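Long-range contact in pectate lyase/Amb allergen (Acidovorax citrulli, PDB 4HWV), which probably cleaves pectate, a plant cell-wall polysaccharide, by calcium-dependent lyase chemistry: residues H241-D246 against N294-D299. Residues are numbered along the deposited sequence; the frame is centred on the assembly and turned at random.
Sequences HNTFSD and NNHFHD
The segments His241-Asp246 and Asn294-Asp299 run parallel through their central strands, with short axes 8° apart and 4.7 Å from each other at closest approach. Three backbone bonds fix the register: His296 N to Asn242 O, Phe244 N to His296 O and His298 N to Phe244 O, each 2.9 Å. At the N-terminal end, Asn242 and Asn295 lie side by side with amide planes only 10° apart. Asn295 OD1 accepts from both Asn242 N (2.9 Å) and, more bent, Asn242 ND2 (3.3 Å), while Asn242 OD1 takes Ile200 N. Asn329 OD1 takes Asn295 N in the same way on the following coil, which is the evidence for an asparagine ladder. Phe244 and Phe297, each with CG anti to the carbonyl carbon, point the same way. Their near-parallel rings are strongly offset, with centroids 5.0 Å apart, and Phe202 stacks on Phe244 from the preceding coil. On the other side of the sheet, Ser245 CB sits over a face of the His298 ring, 3.6 Å from its centroid, and His298 ND1 donates to Asp299 OD2 (2.6 Å), which fixes the ring's rotation. Parallel strands of successive coils with stacked like residues, here Asn on Asn and Phe on Phe, characterise the right-handed parallel beta-helix of pectate lyases.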
# COMPACT_ATOMS: atom_id res chain seq x y z
N HIS A 241 -10.25 -11.26 16.42
CA HIS A 241 -10.33 -9.80 16.34
C HIS A 241 -9.01 -9.17 15.91
O HIS A 241 -8.58 -8.14 16.46
CB HIS A 241 -10.82 -9.19 17.67
CG HIS A 241 -12.31 -9.17 17.83
ND1 HIS A 241 -12.98 -10.06 18.64
CD2 HIS A 241 -13.25 -8.32 17.34
CE1 HIS A 241 -14.27 -9.76 18.63
NE2 HIS A 241 -14.46 -8.72 17.85
N ASN A 242 -8.38 -9.75 14.89
CA ASN A 242 -7.19 -9.16 14.28
C ASN A 242 -7.52 -8.79 12.85
O ASN A 242 -8.54 -9.21 12.29
CB ASN A 242 -6.01 -10.14 14.27
CG ASN A 242 -5.69 -10.67 15.64
OD1 ASN A 242 -5.11 -9.96 16.47
ND2 ASN A 242 -6.07 -11.92 15.90
N THR A 243 -6.64 -7.98 12.26
CA THR A 243 -6.73 -7.66 10.84
C THR A 243 -5.44 -8.14 10.19
O THR A 243 -4.37 -8.03 10.80
CB THR A 243 -6.95 -6.16 10.65
OG1 THR A 243 -8.20 -5.82 11.25
CG2 THR A 243 -6.95 -5.75 9.17
N PHE A 244 -5.53 -8.71 8.99
CA PHE A 244 -4.37 -9.24 8.26
C PHE A 244 -4.48 -8.79 6.81
O PHE A 244 -5.55 -8.88 6.23
CB PHE A 244 -4.40 -10.76 8.21
CG PHE A 244 -4.32 -11.44 9.55
CD1 PHE A 244 -5.46 -11.64 10.33
CD2 PHE A 244 -3.12 -11.97 10.00
CE1 PHE A 244 -5.37 -12.30 11.54
CE2 PHE A 244 -3.04 -12.64 11.20
CZ PHE A 244 -4.16 -12.79 11.98
N SER A 245 -3.36 -8.37 6.22
CA SER A 245 -3.35 -7.98 4.80
C SER A 245 -1.93 -7.93 4.27
O SER A 245 -0.97 -8.06 5.04
CB SER A 245 -3.96 -6.58 4.62
OG SER A 245 -3.08 -5.60 5.09
N ASP A 246 -1.79 -7.69 2.97
CA ASP A 246 -0.48 -7.44 2.38
C ASP A 246 -0.02 -5.99 2.52
O ASP A 246 0.91 -5.55 1.84
CB ASP A 246 -0.45 -7.85 0.90
CG ASP A 246 -0.45 -9.36 0.72
OD1 ASP A 246 -0.24 -10.08 1.74
OD2 ASP A 246 -0.63 -9.82 -0.43
N ASN A 294 -13.72 -13.71 14.08
CA ASN A 294 -13.95 -12.27 14.12
C ASN A 294 -12.77 -11.45 13.59
O ASN A 294 -12.54 -10.33 14.06
CB ASN A 294 -14.28 -11.82 15.56
CG ASN A 294 -15.36 -12.68 16.19
OD1 ASN A 294 -16.43 -12.85 15.60
ND2 ASN A 294 -15.08 -13.23 17.38
N ASN A 295 -12.04 -12.00 12.63
CA ASN A 295 -10.91 -11.29 12.01
C ASN A 295 -11.31 -10.66 10.69
O ASN A 295 -12.29 -11.07 10.08
CB ASN A 295 -9.73 -12.24 11.73
CG ASN A 295 -9.24 -12.96 12.96
OD1 ASN A 295 -8.55 -12.39 13.80
ND2 ASN A 295 -9.57 -14.24 13.06
N HIS A 296 -10.54 -9.66 10.26
CA HIS A 296 -10.67 -9.08 8.94
C HIS A 296 -9.41 -9.44 8.14
O HIS A 296 -8.33 -8.96 8.45
CB HIS A 296 -10.79 -7.56 9.06
CG HIS A 296 -10.98 -6.85 7.75
ND1 HIS A 296 -10.80 -5.49 7.62
CD2 HIS A 296 -11.35 -7.30 6.52
CE1 HIS A 296 -11.07 -5.13 6.38
NE2 HIS A 296 -11.40 -6.21 5.69
N PHE A 297 -9.56 -10.30 7.14
CA PHE A 297 -8.46 -10.68 6.27
C PHE A 297 -8.70 -10.02 4.93
O PHE A 297 -9.77 -10.19 4.36
CB PHE A 297 -8.45 -12.20 6.01
CG PHE A 297 -8.34 -13.05 7.26
CD1 PHE A 297 -7.10 -13.35 7.81
CD2 PHE A 297 -9.48 -13.56 7.87
CE1 PHE A 297 -7.00 -14.16 8.94
CE2 PHE A 297 -9.38 -14.38 9.01
CZ PHE A 297 -8.14 -14.67 9.54
N HIS A 298 -7.73 -9.27 4.42
CA HIS A 298 -7.97 -8.58 3.15
C HIS A 298 -6.73 -8.42 2.31
O HIS A 298 -5.63 -8.31 2.84
CB HIS A 298 -8.71 -7.24 3.35
CG HIS A 298 -7.91 -6.17 4.06
ND1 HIS A 298 -7.14 -5.24 3.38
CD2 HIS A 298 -7.83 -5.84 5.37
CE1 HIS A 298 -6.60 -4.40 4.25
NE2 HIS A 298 -7.00 -4.74 5.47
N ASP A 299 -6.92 -8.42 1.00
CA ASP A 299 -5.86 -8.02 0.06
C ASP A 299 -4.64 -8.94 0.14
O ASP A 299 -3.56 -8.58 0.61
CB ASP A 299 -5.50 -6.55 0.25
CG ASP A 299 -6.64 -5.64 -0.13
OD1 ASP A 299 -6.97 -5.59 -1.33
OD2 ASP A 299 -7.26 -5.04 0.75
O HOH W 1 -9.84 -4.14 9.86